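PDB 4MO9: periplasmic binding protein from Veillonella parvula, which probably binds an iron-siderophore or related metal-chelate in the periplasm as the solute-binding component of an ABC importer. Local coordinates for residues W82-A87 with P357-G362. Sequence-based numbering, arbitrary orientation.
Sequences WKHFTA and PFSYSG
Phe85 lays its ring against that of Phe358 in a face-to-face stack, the planes 17° from parallel and the centroids 4.0 Å apart. Phe85 CD1 comes within 3.5 Å of Phe358 CG. Phe85 CB also sits over the Phe358 face in a CH-pi contact, while Pro357 CG lies over the opposite face. Flat, apolar rings suit this buried layer, which Phe52 of helix 52-59 touches as well.

One residue earlier on helix 79-88, His84 has its CG anti to the backbone N (chi1 -173°), which swings the imidazole toward the loop. There NE2 donates to Ser359 O over 2.8 Å, with an N-H...O angle of 152° and the oxygen near the ring plane but tilted from it. Histidine fits because it combines this directed N-H with a flat ring, which stacks on Phe278. Ser359 OG hydrogen-bonds to Glu88, giving the loop a second polar link to the same helix.

In this solute-binding-protein fold, stacking and a directional bond thus join a helix of the lobe containing strand 67-69 to the loop entering strand 365-367 of the other lobe's sheet. The carbonyl acceptor probably keeps a proton on NE2, in the neutral NE2-H tautomer or the imidazolium.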
ATOM      1  N   TRP A  82      -4.479  -0.916 -13.472  1.00 36.29           N
ATOM      2  CA  TRP A  82      -5.135  -0.035 -14.437  1.00 36.27           C
ATOM      3  C   TRP A  82      -5.928  -0.813 -15.491  1.00 37.08           C
ATOM      4  O   TRP A  82      -7.063  -0.439 -15.804  1.00 34.96           O
ATOM      5  CB  TRP A  82      -4.117   0.896 -15.113  1.00 36.30           C
ATOM      6  CG  TRP A  82      -4.753   1.888 -16.037  1.00 36.94           C
ATOM      7  CD1 TRP A  82      -4.604   1.973 -17.392  1.00 39.20           C
ATOM      8  CD2 TRP A  82      -5.660   2.933 -15.665  1.00 40.70           C
ATOM      9  NE1 TRP A  82      -5.365   3.013 -17.884  1.00 41.38           N
ATOM     10  CE2 TRP A  82      -6.018   3.621 -16.844  1.00 41.33           C
ATOM     11  CE3 TRP A  82      -6.197   3.359 -14.447  1.00 41.35           C
ATOM     12  CZ2 TRP A  82      -6.893   4.714 -16.839  1.00 43.92           C
ATOM     13  CZ3 TRP A  82      -7.068   4.432 -14.440  1.00 43.43           C
ATOM     14  CH2 TRP A  82      -7.406   5.101 -15.629  1.00 44.38           C
ATOM     15  N   LYS A  83      -5.350  -1.888 -16.034  1.00 36.71           N
ATOM     16  CA  LYS A  83      -6.064  -2.692 -17.027  1.00 41.17           C
ATOM     17  C   LYS A  83      -7.302  -3.335 -16.418  1.00 41.50           C
ATOM     18  O   LYS A  83      -8.377  -3.349 -17.020  1.00 43.10           O
ATOM     19  CB  LYS A  83      -5.186  -3.820 -17.583  1.00 47.39           C
ATOM     20  CG  LYS A  83      -3.901  -3.397 -18.262  1.00 55.10           C
ATOM     21  CD  LYS A  83      -3.064  -4.657 -18.583  1.00 59.83           C
ATOM     22  CE  LYS A  83      -1.573  -4.431 -18.323  1.00 59.58           C
ATOM     23  NZ  LYS A  83      -0.884  -5.685 -17.921  1.00 57.90           N
ATOM     24  N   HIS A  84      -7.135  -3.900 -15.228  1.00 38.62           N
ATOM     25  CA  HIS A  84      -8.214  -4.624 -14.577  1.00 39.75           C
ATOM     26  C   HIS A  84      -9.361  -3.665 -14.255  1.00 40.05           C
ATOM     27  O   HIS A  84     -10.532  -3.943 -14.544  1.00 38.58           O
ATOM     28  CB  HIS A  84      -7.696  -5.269 -13.294  1.00 39.39           C
ATOM     29  CG  HIS A  84      -8.685  -6.169 -12.628  1.00 44.33           C
ATOM     30  ND1 HIS A  84      -9.077  -7.375 -13.173  1.00 44.53           N
ATOM     31  CD2 HIS A  84      -9.367  -6.042 -11.464  1.00 44.60           C
ATOM     32  CE1 HIS A  84      -9.957  -7.949 -12.374  1.00 47.31           C
ATOM     33  NE2 HIS A  84     -10.153  -7.161 -11.328  1.00 46.30           N
ATOM     34  N   PHE A  85      -9.012  -2.522 -13.678  1.00 39.03           N
ATOM     35  CA  PHE A  85     -10.016  -1.577 -13.221  1.00 37.01           C
ATOM     36  C   PHE A  85     -10.747  -0.947 -14.404  1.00 39.74           C
ATOM     37  O   PHE A  85     -11.970  -0.811 -14.378  1.00 40.50           O
ATOM     38  CB  PHE A  85      -9.392  -0.503 -12.326  1.00 36.21           C
ATOM     39  CG  PHE A  85      -8.765  -1.044 -11.062  1.00 34.50           C
ATOM     40  CD1 PHE A  85      -8.981  -2.362 -10.659  1.00 34.07           C
ATOM     41  CD2 PHE A  85      -7.961  -0.226 -10.272  1.00 32.44           C
ATOM     42  CE1 PHE A  85      -8.391  -2.855  -9.495  1.00 34.71           C
ATOM     43  CE2 PHE A  85      -7.368  -0.714  -9.106  1.00 32.22           C
ATOM     44  CZ  PHE A  85      -7.585  -2.029  -8.720  1.00 33.13           C
ATOM     45  N   THR A  86     -10.004  -0.573 -15.444  1.00 40.08           N
ATOM     46  CA  THR A  86     -10.620   0.061 -16.612  1.00 43.26           C
ATOM     47  C   THR A  86     -11.478  -0.931 -17.391  1.00 45.39           C
ATOM     48  O   THR A  86     -12.482  -0.554 -17.995  1.00 48.50           O
ATOM     49  CB  THR A  86      -9.582   0.752 -17.537  1.00 42.14           C
ATOM     50  OG1 THR A  86      -8.573  -0.180 -17.938  1.00 44.39           O
ATOM     51  CG2 THR A  86      -8.932   1.908 -16.815  1.00 41.41           C
ATOM     52  N   ALA A  87     -11.096  -2.201 -17.355  1.00 43.14           N
ATOM     53  CA  ALA A  87     -11.883  -3.241 -18.009  1.00 45.42           C
ATOM     54  C   ALA A  87     -13.276  -3.303 -17.395  1.00 45.38           C
ATOM     55  O   ALA A  87     -14.272  -3.460 -18.107  1.00 46.15           O
ATOM     56  CB  ALA A  87     -11.192  -4.591 -17.893  1.00 43.40           C
ATOM     57  N   PRO A 357     -15.655  -1.733  -6.274  1.00 31.37           N
ATOM     58  CA  PRO A 357     -16.400  -2.013  -7.501  1.00 33.30           C
ATOM     59  C   PRO A 357     -15.585  -2.858  -8.488  1.00 35.20           C
ATOM     60  O   PRO A 357     -16.034  -3.068  -9.618  1.00 40.61           O
ATOM     61  CB  PRO A 357     -16.625  -0.622  -8.086  1.00 31.92           C
ATOM     62  CG  PRO A 357     -15.430   0.161  -7.647  1.00 30.63           C
ATOM     63  CD  PRO A 357     -15.061  -0.381  -6.278  1.00 31.28           C
ATOM     64  N   PHE A 358     -14.414  -3.322  -8.073  1.00 32.86           N
ATOM     65  CA  PHE A 358     -13.558  -4.137  -8.940  1.00 36.41           C
ATOM     66  C   PHE A 358     -13.530  -5.570  -8.410  1.00 37.56           C
ATOM     67  O   PHE A 358     -13.514  -5.773  -7.191  1.00 39.19           O
ATOM     68  CB  PHE A 358     -12.136  -3.559  -8.976  1.00 35.40           C
ATOM     69  CG  PHE A 358     -12.092  -2.059  -9.176  1.00 37.22           C
ATOM     70  CD1 PHE A 358     -12.515  -1.491 -10.370  1.00 36.84           C
ATOM     71  CD2 PHE A 358     -11.619  -1.226  -8.173  1.00 36.99           C
ATOM     72  CE1 PHE A 358     -12.479  -0.111 -10.555  1.00 37.54           C
ATOM     73  CE2 PHE A 358     -11.579   0.151  -8.345  1.00 37.20           C
ATOM     74  CZ  PHE A 358     -12.011   0.710  -9.541  1.00 38.78           C
ATOM     75  N   SER A 359     -13.529  -6.562  -9.300  1.00 36.46           N
ATOM     76  CA  SER A 359     -13.548  -7.953  -8.858  1.00 37.53           C
ATOM     77  C   SER A 359     -12.196  -8.373  -8.286  1.00 38.98           C
ATOM     78  O   SER A 359     -11.135  -7.968  -8.780  1.00 37.85           O
ATOM     79  CB  SER A 359     -13.927  -8.886 -10.009  1.00 40.77           C
ATOM     80  OG  SER A 359     -12.961  -8.821 -11.046  1.00 40.15           O
ATOM     81  N   TYR A 360     -12.232  -9.181  -7.233  1.00 38.86           N
ATOM     82  CA  TYR A 360     -11.004  -9.711  -6.670  1.00 37.95           C
ATOM     83  C   TYR A 360     -10.468 -10.852  -7.534  1.00 38.03           C
ATOM     84  O   TYR A 360     -11.244 -11.686  -8.000  1.00 36.35           O
ATOM     85  CB  TYR A 360     -11.240 -10.208  -5.244  1.00 37.82           C
ATOM     86  CG  TYR A 360     -10.005 -10.820  -4.623  1.00 37.71           C
ATOM     87  CD1 TYR A 360      -8.946 -10.021  -4.216  1.00 37.08           C
ATOM     88  CD2 TYR A 360      -9.897 -12.193  -4.458  1.00 42.34           C
ATOM     89  CE1 TYR A 360      -7.809 -10.569  -3.651  1.00 37.24           C
ATOM     90  CE2 TYR A 360      -8.766 -12.756  -3.895  1.00 45.57           C
ATOM     91  CZ  TYR A 360      -7.726 -11.937  -3.491  1.00 46.23           C
ATOM     92  OH  TYR A 360      -6.595 -12.503  -2.934  1.00 49.76           O
ATOM     93  N   SER A 361      -9.152 -10.862  -7.755  1.00 38.39           N
ATOM     94  CA  SER A 361      -8.443 -11.996  -8.367  1.00 43.58           C
ATOM     95  C   SER A 361      -6.930 -11.788  -8.254  1.00 45.24           C
ATOM     96  O   SER A 361      -6.477 -10.811  -7.655  1.00 47.82           O
ATOM     97  CB  SER A 361      -8.832 -12.198  -9.832  1.00 45.85           C
ATOM     98  OG  SER A 361      -8.308 -11.159 -10.628  1.00 47.95           O
ATOM     99  N   GLY A 362      -6.151 -12.711  -8.809  1.00 45.08           N
ATOM    100  CA  GLY A 362      -4.703 -12.596  -8.763  1.00 44.51           C
ATOM    101  C   GLY A 362      -4.099 -13.224  -7.517  1.00 41.89           C
ATOM    102  O   GLY A 362      -4.802 -13.894  -6.755  1.00 43.40           O
TER